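Local coordinates for transcriptional activator of comK gene (Bacillus halodurans, PDB 2HQB), which probably activates transcription of the competence gene comK and belongs to a lipoprotein family related to ABC-transporter substrate-binding proteins, at residues 82-93 with 98-107; 63-71 with 230-241. One frame throughout, in Å; residues are numbered along the deposited sequence.

Interaction 1 (82-93 with 98-107); sequences HNQYPDVHFVSF and KGENITSLHF
L105 covers one face of the F93 ring. Its CB lies 4.2 Å from the ring centroid of F93 and 10° off the ring normal, a CH-pi contact. F107 comes to the edge of the same ring, so the two phenylalanines meet rim to rim. The H89 ring has the backbone O of N101 over one face, toward the rim. E100 O and T103 OG1 lie at its edge. H89 NE2 donates to T103 OG1 at 2.8 Å, and that hydroxyl also bonds E247 O. The H89 ring reaches across because its CG lies opposite the backbone N (chi1 -164°). At the edge of the H82 ring is N101 OD1, and at the edge of F90 is N101 O.

The amide of N101, just before strand 102-107, holds the loop and turn that lead into strand 89-93. Its ND2 donates to H82 O at 2.7 Å, in both the amide and the carbonyl plane. Weak bonds from the same ND2 reach Y85 O and V88 O, the first and last residues of a type I turn.

Strands 89-93 and 102-107 run parallel, joined by a short link without a helix. F90 N donates to N101 O, T103 N to F90 O, S92 N to T103 O, and L105 N to S92 O. V91 CG1 packs 3.5 Å from L105 CD1. On the other face, F90 CB meets I102 CG1 at 4.1 Å.

This pair lies inside the parallel sheet of one of two domains, consistent with the periplasmic-binding-protein fold. Strand 66-69 bonds to the far edge of 89-93, and strand 249-253 follows 102-107. Helix 230-240 packs on the face of F93 and L105. Helices 49-61 and 73-79 pack on the face of F90, S92 and I102.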
loop_
_atom_site.group_PDB
_atom_site.type_symbol
_atom_site.label_atom_id
_atom_site.label_comp_id
_atom_site.label_asym_id
_atom_site.label_seq_id
_atom_site.Cartn_x
_atom_site.Cartn_y
_atom_site.Cartn_z
ATOM N N HIS A 82 -9.782 -9.058 22.268
ATOM C CA HIS A 82 -8.669 -8.327 22.872
ATOM C C HIS A 82 -8.800 -8.042 24.341
ATOM O O HIS A 82 -7.856 -7.549 24.961
ATOM C CB HIS A 82 -8.443 -6.998 22.175
ATOM C CG HIS A 82 -9.370 -5.921 22.636
ATOM N ND1 HIS A 82 -10.737 -5.995 22.467
ATOM C CD2 HIS A 82 -9.129 -4.736 23.246
ATOM C CE1 HIS A 82 -11.297 -4.898 22.947
ATOM N NE2 HIS A 82 -10.343 -4.118 23.426
ATOM N N ASN A 83 -9.967 -8.328 24.904
ATOM C CA ASN A 83 -10.181 -8.068 26.324
ATOM C C ASN A 83 -9.916 -9.251 27.213
ATOM O O ASN A 83 -9.864 -9.097 28.423
ATOM C CB ASN A 83 -11.591 -7.539 26.590
ATOM C CG ASN A 83 -11.668 -6.048 26.455
ATOM O OD1 ASN A 83 -10.765 -5.331 26.897
ATOM N ND2 ASN A 83 -12.748 -5.558 25.852
ATOM N N GLN A 84 -9.776 -10.433 26.633
ATOM C CA GLN A 84 -9.478 -11.607 27.436
ATOM C C GLN A 84 -7.997 -11.916 27.365
ATOM O O GLN A 84 -7.540 -12.922 27.889
ATOM C CB GLN A 84 -10.272 -12.802 26.964
ATOM C CG GLN A 84 -10.294 -12.967 25.499
ATOM C CD GLN A 84 -11.226 -14.075 25.093
ATOM O OE1 GLN A 84 -10.926 -15.260 25.272
ATOM N NE2 GLN A 84 -12.378 -13.700 24.556
ATOM N N TYR A 85 -7.254 -11.030 26.712
ATOM C CA TYR A 85 -5.830 -11.182 26.565
ATOM C C TYR A 85 -5.208 -9.837 26.853
ATOM O O TYR A 85 -4.552 -9.235 26.009
ATOM C CB TYR A 85 -5.509 -11.616 25.162
ATOM C CG TYR A 85 -5.965 -13.009 24.849
ATOM C CD1 TYR A 85 -7.128 -13.229 24.114
ATOM C CD2 TYR A 85 -5.204 -14.113 25.225
ATOM C CE1 TYR A 85 -7.520 -14.509 23.750
ATOM C CE2 TYR A 85 -5.590 -15.403 24.871
ATOM C CZ TYR A 85 -6.752 -15.592 24.127
ATOM O OH TYR A 85 -7.144 -16.852 23.734
ATOM N N PRO A 86 -5.393 -9.351 28.075
ATOM C CA PRO A 86 -4.825 -8.039 28.410
ATOM C C PRO A 86 -3.312 -7.980 28.296
ATOM O O PRO A 86 -2.733 -6.942 27.984
ATOM C CB PRO A 86 -5.352 -7.796 29.826
ATOM C CG PRO A 86 -5.431 -9.222 30.385
ATOM C CD PRO A 86 -6.000 -10.012 29.249
ATOM N N ASP A 87 -2.684 -9.121 28.533
ATOM C CA ASP A 87 -1.228 -9.248 28.504
ATOM C C ASP A 87 -0.645 -9.339 27.084
ATOM O O ASP A 87 0.578 -9.469 26.916
ATOM C CB ASP A 87 -0.833 -10.493 29.324
ATOM C CG ASP A 87 -1.614 -11.774 28.898
ATOM O OD1 ASP A 87 -2.833 -11.692 28.577
ATOM O OD2 ASP A 87 -1.011 -12.878 28.904
ATOM N N VAL A 88 -1.529 -9.240 26.084
ATOM C CA VAL A 88 -1.206 -9.369 24.656
ATOM C C VAL A 88 -1.728 -8.185 23.862
ATOM O O VAL A 88 -2.874 -7.782 24.035
ATOM C CB VAL A 88 -1.873 -10.626 24.118
ATOM C CG1 VAL A 88 -1.524 -10.862 22.651
ATOM C CG2 VAL A 88 -1.484 -11.777 24.993
ATOM N N HIS A 89 -0.895 -7.631 22.991
ATOM C CA HIS A 89 -1.287 -6.493 22.170
ATOM C C HIS A 89 -1.661 -6.939 20.749
ATOM O O HIS A 89 -1.004 -7.805 20.158
ATOM C CB HIS A 89 -0.160 -5.489 22.086
ATOM C CG HIS A 89 -0.595 -4.149 21.591
ATOM N ND1 HIS A 89 -1.280 -3.254 22.382
ATOM C CD2 HIS A 89 -0.449 -3.553 20.386
ATOM C CE1 HIS A 89 -1.534 -2.161 21.689
ATOM N NE2 HIS A 89 -1.040 -2.317 20.474
ATOM N N PHE A 90 -2.697 -6.321 20.191
ATOM C CA PHE A 90 -3.154 -6.711 18.879
ATOM C C PHE A 90 -3.075 -5.598 17.833
ATOM O O PHE A 90 -3.664 -4.541 18.011
ATOM C CB PHE A 90 -4.594 -7.223 18.977
ATOM C CG PHE A 90 -4.779 -8.404 19.910
ATOM C CD1 PHE A 90 -4.815 -8.235 21.291
ATOM C CD2 PHE A 90 -4.950 -9.703 19.396
ATOM C CE1 PHE A 90 -5.019 -9.334 22.143
ATOM C CE2 PHE A 90 -5.159 -10.822 20.248
ATOM C CZ PHE A 90 -5.191 -10.626 21.621
ATOM N N VAL A 91 -2.344 -5.825 16.748
ATOM C CA VAL A 91 -2.262 -4.835 15.686
ATOM C C VAL A 91 -2.991 -5.400 14.466
ATOM O O VAL A 91 -2.863 -6.577 14.140
ATOM C CB VAL A 91 -0.817 -4.538 15.272
ATOM C CG1 VAL A 91 -0.750 -3.210 14.513
ATOM C CG2 VAL A 91 0.064 -4.475 16.483
ATOM N N SER A 92 -3.790 -4.572 13.809
ATOM C CA SER A 92 -4.498 -5.026 12.627
ATOM C C SER A 92 -4.059 -4.115 11.510
ATOM O O SER A 92 -3.674 -2.963 11.731
ATOM C CB SER A 92 -6.023 -4.895 12.793
ATOM O OG SER A 92 -6.548 -3.695 12.199
ATOM N N PHE A 93 -4.082 -4.633 10.297
ATOM C CA PHE A 93 -3.760 -3.777 9.186
ATOM C C PHE A 93 -5.104 -3.353 8.597
ATOM O O PHE A 93 -5.823 -4.183 8.070
ATOM C CB PHE A 93 -2.942 -4.519 8.164
ATOM C CG PHE A 93 -1.637 -3.872 7.887
ATOM C CD1 PHE A 93 -0.544 -4.084 8.738
ATOM C CD2 PHE A 93 -1.502 -2.988 6.804
ATOM C CE1 PHE A 93 0.686 -3.420 8.522
ATOM C CE2 PHE A 93 -0.280 -2.303 6.563
ATOM C CZ PHE A 93 0.821 -2.520 7.425
ATOM N N LYS A 98 -10.871 0.149 18.908
ATOM C CA LYS A 98 -10.934 1.004 20.110
ATOM C C LYS A 98 -10.517 0.169 21.322
ATOM O O LYS A 98 -11.063 -0.909 21.583
ATOM C CB LYS A 98 -12.352 1.567 20.348
ATOM C CG LYS A 98 -13.126 0.784 21.425
ATOM C CD LYS A 98 -14.639 1.001 21.441
ATOM C CE LYS A 98 -15.318 -0.034 22.344
ATOM N NZ LYS A 98 -16.740 -0.262 21.974
ATOM N N GLY A 99 -9.544 0.646 22.072
ATOM C CA GLY A 99 -9.143 -0.136 23.212
ATOM C C GLY A 99 -7.721 0.157 23.581
ATOM O O GLY A 99 -7.071 1.035 23.002
ATOM N N GLU A 100 -7.218 -0.585 24.552
ATOM C CA GLU A 100 -5.880 -0.315 24.963
ATOM C C GLU A 100 -4.842 -1.243 24.407
ATOM O O GLU A 100 -3.808 -0.770 23.980
ATOM C CB GLU A 100 -5.797 -0.261 26.476
ATOM C CG GLU A 100 -5.925 1.151 27.020
ATOM C CD GLU A 100 -4.731 1.518 27.890
ATOM O OE1 GLU A 100 -4.508 0.815 28.911
ATOM O OE2 GLU A 100 -4.012 2.497 27.552
ATOM N N ASN A 101 -5.071 -2.547 24.380
ATOM C CA ASN A 101 -4.035 -3.429 23.831
ATOM C C ASN A 101 -4.344 -3.803 22.366
ATOM O O ASN A 101 -4.031 -4.904 21.912
ATOM C CB ASN A 101 -3.973 -4.682 24.664
ATOM C CG ASN A 101 -5.251 -5.400 24.634
ATOM O OD1 ASN A 101 -6.258 -4.803 24.283
ATOM N ND2 ASN A 101 -5.249 -6.683 24.998
ATOM N N ILE A 102 -4.954 -2.871 21.642
ATOM C CA ILE A 102 -5.338 -3.083 20.264
ATOM C C ILE A 102 -5.044 -1.818 19.471
ATOM O O ILE A 102 -5.361 -0.722 19.917
ATOM C CB ILE A 102 -6.839 -3.478 20.212
ATOM C CG1 ILE A 102 -7.185 -4.083 18.869
ATOM C CG2 ILE A 102 -7.719 -2.292 20.489
ATOM C CD1 ILE A 102 -8.450 -4.965 18.959
ATOM N N THR A 103 -4.415 -1.988 18.310
ATOM C CA THR A 103 -4.047 -0.897 17.416
ATOM C C THR A 103 -4.463 -1.227 15.968
ATOM O O THR A 103 -4.858 -2.361 15.672
ATOM C CB THR A 103 -2.535 -0.713 17.457
ATOM O OG1 THR A 103 -2.152 -0.426 18.799
ATOM C CG2 THR A 103 -2.059 0.421 16.534
ATOM N N SER A 104 -4.403 -0.247 15.071
ATOM C CA SER A 104 -4.718 -0.491 13.658
ATOM C C SER A 104 -3.813 0.398 12.825
ATOM O O SER A 104 -3.542 1.542 13.167
ATOM C CB SER A 104 -6.182 -0.208 13.305
ATOM O OG SER A 104 -6.402 1.154 13.008
ATOM N N LEU A 105 -3.344 -0.146 11.720
ATOM C CA LEU A 105 -2.442 0.585 10.869
ATOM C C LEU A 105 -3.100 0.953 9.548
ATOM O O LEU A 105 -3.827 0.137 8.967
ATOM C CB LEU A 105 -1.210 -0.287 10.625
ATOM C CG LEU A 105 -0.592 -0.818 11.912
ATOM C CD1 LEU A 105 0.478 -1.804 11.587
ATOM C CD2 LEU A 105 -0.008 0.338 12.696
ATOM N N HIS A 106 -2.825 2.165 9.073
ATOM C CA HIS A 106 -3.357 2.636 7.794
ATOM C C HIS A 106 -2.321 3.439 7.001
ATOM O O HIS A 106 -1.567 4.239 7.560
ATOM C CB HIS A 106 -4.554 3.534 8.018
ATOM C CG HIS A 106 -5.621 2.910 8.846
ATOM N ND1 HIS A 106 -6.723 2.296 8.294
ATOM C CD2 HIS A 106 -5.774 2.834 10.190
ATOM C CE1 HIS A 106 -7.513 1.873 9.264
ATOM N NE2 HIS A 106 -6.962 2.188 10.423
ATOM N N PHE A 107 -2.269 3.211 5.696
ATOM C CA PHE A 107 -1.357 3.959 4.856
ATOM C C PHE A 107 -2.158 5.082 4.254
ATOM O O PHE A 107 -3.310 4.909 3.838
ATOM C CB PHE A 107 -0.769 3.106 3.750
ATOM C CG PHE A 107 0.392 2.300 4.190
ATOM C CD1 PHE A 107 0.239 0.966 4.535
ATOM C CD2 PHE A 107 1.640 2.872 4.282
ATOM C CE1 PHE A 107 1.333 0.200 4.971
ATOM C CE2 PHE A 107 2.742 2.129 4.714
ATOM C CZ PHE A 107 2.588 0.783 5.060
#

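Interaction 2 (63-71 with 230-241); sequences GVNLIFGHG and VDDLYVLVAKRF
H70 ND1 lies 2.7 Å from Y234 OH, the closest polar approach between strand 66-69 with its flanks and helix 230-240. ND1 sits at the edge of the Y234 ring, near its plane. The two ring planes are 56° apart. The H70 ring also meets V230, with CE1 3.8 Å from V230 CG1.

F68 is the next neighbour of Y234. The CD2 and CE2 side of the tyrosine lies over one face of the F68 ring, and F68 CG is 3.6 Å from Y234 CE2. The planes are tilted by 32°, and the two side chains run antiparallel alongside one another. F68 CZ reaches on to V237 CG1 at 3.9 Å. Replacing F68 with an alanine would probably uncover the side of the Y234 ring that F68 packs on and open a gap beside V237.

L66 fills the space between A238 and F241. Its CG lies opposite the backbone N (chi1 -175°). CD1 stands over the F241 ring, 3.7 Å from its centroid, a CH-pi contact, while CD2 lies past the rim by F241 CD2 and touches A238. N65 meets the edge of F241 through ND2, and its OD1 accepts from M7 N of the adjacent strand 7-11.

Helix 230-240 follows strand 222-228 of the second sheet, yet packs on the first. Such a crossing between domains is consistent with the periplasmic-binding-protein fold. A25 of helix 23-35 touches both H70 and Y234. The contact is mainly apolar, made of aromatic rings and aliphatic side chains on one face of the strand, with polar groups toward its ends, at N65 and at H70 with Y234 OH.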
loop_
_atom_site.group_PDB
_atom_site.type_symbol
_atom_site.label_atom_id
_atom_site.label_comp_id
_atom_site.label_asym_id
_atom_site.label_seq_id
_atom_site.Cartn_x
_atom_site.Cartn_y
_atom_site.Cartn_z
ATOM N N GLY A 63 3.359 -18.382 23.773
ATOM C CA GLY A 63 4.093 -17.280 24.324
ATOM C C GLY A 63 4.301 -16.117 23.403
ATOM O O GLY A 63 5.355 -15.488 23.442
ATOM N N VAL A 64 3.321 -15.822 22.560
ATOM C CA VAL A 64 3.457 -14.668 21.690
ATOM C C VAL A 64 2.816 -13.586 22.508
ATOM O O VAL A 64 1.909 -13.841 23.282
ATOM C CB VAL A 64 2.704 -14.856 20.354
ATOM C CG1 VAL A 64 2.435 -13.493 19.704
ATOM C CG2 VAL A 64 3.552 -15.715 19.417
ATOM N N ASN A 65 3.298 -12.373 22.390
ATOM C CA ASN A 65 2.661 -11.336 23.167
ATOM C C ASN A 65 2.265 -10.192 22.238
ATOM O O ASN A 65 1.542 -9.308 22.658
ATOM C CB ASN A 65 3.590 -10.866 24.311
ATOM C CG ASN A 65 4.766 -10.020 23.821
ATOM O OD1 ASN A 65 5.515 -10.413 22.930
ATOM N ND2 ASN A 65 4.925 -8.856 24.410
ATOM N N LEU A 66 2.758 -10.202 20.993
ATOM C CA LEU A 66 2.395 -9.187 19.986
ATOM C C LEU A 66 1.840 -9.915 18.739
ATOM O O LEU A 66 2.556 -10.670 18.076
ATOM C CB LEU A 66 3.594 -8.341 19.579
ATOM C CG LEU A 66 3.254 -7.186 18.625
ATOM C CD1 LEU A 66 2.314 -6.199 19.307
ATOM C CD2 LEU A 66 4.528 -6.472 18.211
ATOM N N ILE A 67 0.568 -9.690 18.427
ATOM C CA ILE A 67 -0.069 -10.357 17.294
ATOM C C ILE A 67 -0.551 -9.435 16.164
ATOM O O ILE A 67 -1.350 -8.526 16.395
ATOM C CB ILE A 67 -1.269 -11.171 17.795
ATOM C CG1 ILE A 67 -0.768 -12.441 18.462
ATOM C CG2 ILE A 67 -2.223 -11.499 16.655
ATOM C CD1 ILE A 67 -1.885 -13.258 19.063
ATOM N N PHE A 68 -0.065 -9.669 14.943
ATOM C CA PHE A 68 -0.498 -8.874 13.781
ATOM C C PHE A 68 -1.560 -9.614 12.968
ATOM O O PHE A 68 -1.610 -10.848 12.946
ATOM C CB PHE A 68 0.651 -8.559 12.848
ATOM C CG PHE A 68 1.586 -7.518 13.361
ATOM C CD1 PHE A 68 2.723 -7.875 14.066
ATOM C CD2 PHE A 68 1.380 -6.176 13.054
ATOM C CE1 PHE A 68 3.637 -6.934 14.444
ATOM C CE2 PHE A 68 2.297 -5.207 13.436
ATOM C CZ PHE A 68 3.430 -5.592 14.128
ATOM N N GLY A 69 -2.417 -8.836 12.320
ATOM C CA GLY A 69 -3.497 -9.377 11.495
ATOM C C GLY A 69 -3.414 -8.619 10.185
ATOM O O GLY A 69 -3.659 -7.412 10.132
ATOM N N HIS A 70 -3.060 -9.312 9.117
ATOM C CA HIS A 70 -2.899 -8.608 7.879
ATOM C C HIS A 70 -4.189 -8.497 7.112
ATOM O O HIS A 70 -4.576 -9.395 6.355
ATOM C CB HIS A 70 -1.839 -9.268 7.039
ATOM C CG HIS A 70 -1.212 -8.331 6.080
ATOM N ND1 HIS A 70 -0.716 -7.100 6.470
ATOM C CD2 HIS A 70 -0.987 -8.431 4.753
ATOM C CE1 HIS A 70 -0.203 -6.485 5.420
ATOM N NE2 HIS A 70 -0.354 -7.269 4.365
ATOM N N GLY A 71 -4.860 -7.382 7.301
ATOM C CA GLY A 71 -6.100 -7.237 6.625
ATOM C C GLY A 71 -7.145 -6.596 7.482
ATOM O O GLY A 71 -7.073 -6.634 8.694
ATOM N N VAL A 230 5.209 -1.825 3.805
ATOM C CA VAL A 230 4.596 -2.700 4.794
ATOM C C VAL A 230 5.643 -3.407 5.650
ATOM O O VAL A 230 5.491 -3.501 6.871
ATOM C CB VAL A 230 3.731 -3.769 4.108
ATOM C CG1 VAL A 230 3.108 -4.657 5.141
ATOM C CG2 VAL A 230 2.636 -3.104 3.271
ATOM N N ASP A 231 6.704 -3.905 5.016
ATOM C CA ASP A 231 7.738 -4.613 5.759
ATOM C C ASP A 231 8.340 -3.670 6.780
ATOM O O ASP A 231 8.570 -4.048 7.940
ATOM C CB ASP A 231 8.810 -5.186 4.816
ATOM C CG ASP A 231 9.298 -4.177 3.763
ATOM O OD1 ASP A 231 8.723 -3.071 3.616
ATOM O OD2 ASP A 231 10.277 -4.521 3.064
ATOM N N ASP A 232 8.561 -2.433 6.351
ATOM C CA ASP A 232 9.101 -1.414 7.237
ATOM C C ASP A 232 8.137 -1.056 8.350
ATOM O O ASP A 232 8.516 -0.976 9.515
ATOM C CB ASP A 232 9.428 -0.171 6.450
ATOM C CG ASP A 232 10.626 -0.359 5.625
ATOM O OD1 ASP A 232 11.118 -1.511 5.618
ATOM O OD2 ASP A 232 11.072 0.614 4.994
ATOM N N LEU A 233 6.892 -0.822 7.993
ATOM C CA LEU A 233 5.934 -0.503 9.014
ATOM C C LEU A 233 5.854 -1.625 10.067
ATOM O O LEU A 233 5.722 -1.340 11.261
ATOM C CB LEU A 233 4.560 -0.272 8.394
ATOM C CG LEU A 233 3.671 0.426 9.405
ATOM C CD1 LEU A 233 4.328 1.749 9.722
ATOM C CD2 LEU A 233 2.268 0.624 8.862
ATOM N N TYR A 234 5.924 -2.888 9.640
ATOM C CA TYR A 234 5.845 -3.995 10.599
ATOM C C TYR A 234 6.964 -3.890 11.593
ATOM O O TYR A 234 6.739 -3.915 12.779
ATOM C CB TYR A 234 5.941 -5.368 9.928
ATOM C CG TYR A 234 4.607 -5.979 9.593
ATOM C CD1 TYR A 234 3.848 -5.491 8.541
ATOM C CD2 TYR A 234 4.111 -7.061 10.309
ATOM C CE1 TYR A 234 2.639 -6.064 8.206
ATOM C CE2 TYR A 234 2.899 -7.638 9.977
ATOM C CZ TYR A 234 2.170 -7.130 8.919
ATOM O OH TYR A 234 0.953 -7.666 8.560
ATOM N N VAL A 235 8.184 -3.795 11.093
ATOM C CA VAL A 235 9.340 -3.675 11.948
ATOM C C VAL A 235 9.130 -2.436 12.825
ATOM O O VAL A 235 9.162 -2.529 14.041
ATOM C CB VAL A 235 10.624 -3.589 11.073
ATOM C CG1 VAL A 235 11.840 -3.288 11.918
ATOM C CG2 VAL A 235 10.814 -4.921 10.337
ATOM N N LEU A 236 8.874 -1.290 12.214
ATOM C CA LEU A 236 8.656 -0.065 12.962
ATOM C C LEU A 236 7.723 -0.248 14.160
ATOM O O LEU A 236 8.076 0.079 15.304
ATOM C CB LEU A 236 8.090 1.016 12.037
ATOM C CG LEU A 236 7.545 2.321 12.625
ATOM C CD1 LEU A 236 8.624 2.970 13.510
ATOM C CD2 LEU A 236 7.171 3.277 11.509
ATOM N N VAL A 237 6.531 -0.761 13.889
ATOM C CA VAL A 237 5.512 -0.972 14.909
ATOM C C VAL A 237 5.916 -2.006 15.960
ATOM O O VAL A 237 5.475 -1.935 17.087
ATOM C CB VAL A 237 4.176 -1.379 14.229
ATOM C CG1 VAL A 237 3.168 -1.857 15.256
ATOM C CG2 VAL A 237 3.626 -0.182 13.425
ATOM N N ALA A 238 6.765 -2.959 15.599
ATOM C CA ALA A 238 7.217 -3.996 16.534
ATOM C C ALA A 238 8.354 -3.467 17.439
ATOM O O ALA A 238 8.691 -4.055 18.484
ATOM C CB ALA A 238 7.704 -5.216 15.745
ATOM N N LYS A 239 8.941 -2.362 16.999
ATOM C CA LYS A 239 10.019 -1.711 17.684
ATOM C C LYS A 239 9.410 -0.793 18.727
ATOM O O LYS A 239 9.922 -0.683 19.831
ATOM C CB LYS A 239 10.845 -0.903 16.688
ATOM C CG LYS A 239 12.068 -0.262 17.297
ATOM C CD LYS A 239 12.906 0.457 16.267
ATOM C CE LYS A 239 14.265 0.859 16.844
ATOM N NZ LYS A 239 15.264 1.250 15.790
ATOM N N ARG A 240 8.323 -0.116 18.402
ATOM C CA ARG A 240 7.738 0.747 19.413
ATOM C C ARG A 240 7.105 -0.106 20.495
ATOM O O ARG A 240 7.152 0.234 21.672
ATOM C CB ARG A 240 6.704 1.697 18.811
ATOM C CG ARG A 240 7.344 2.707 17.886
ATOM C CD ARG A 240 6.460 3.904 17.694
ATOM N NE ARG A 240 6.729 4.929 18.694
ATOM C CZ ARG A 240 6.053 6.067 18.804
ATOM N NH1 ARG A 240 5.050 6.341 17.980
ATOM N NH2 ARG A 240 6.391 6.941 19.732
ATOM N N PHE A 241 6.533 -1.235 20.114
ATOM C CA PHE A 241 5.915 -2.085 21.113
ATOM C C PHE A 241 6.964 -2.644 22.063
ATOM O O PHE A 241 6.672 -3.014 23.204
ATOM C CB PHE A 241 5.175 -3.240 20.475
ATOM C CG PHE A 241 4.597 -4.184 21.467
ATOM C CD1 PHE A 241 3.491 -3.811 22.233
ATOM C CD2 PHE A 241 5.170 -5.457 21.658
ATOM C CE1 PHE A 241 2.947 -4.702 23.190
ATOM C CE2 PHE A 241 4.645 -6.371 22.606
ATOM C CZ PHE A 241 3.525 -5.992 23.375
#

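How the interactions relate
Both interactions are largely buried and share one parallel sheet, in which strands 66-69 and 89-93 are neighbours. Their centres lie about 11 Å apart. Interaction 1 holds strand to strand, so backbone hydrogen bonds run along the strands, with side-chain bonds of N101 and H89 added toward the loop end; there K98 and E100 reach the surface. Interaction 2 holds helix to sheet and relies on apolar and aromatic side chains. Backbone bonds V91 N to I67 O and F93 N to G69 O join the two. The rings also merge: F93 packs on Y234, and H89 on F241. Helix 230-240 thus covers strands from both interactions, while the 159-residue separation makes interaction 2 the far longer-range contact.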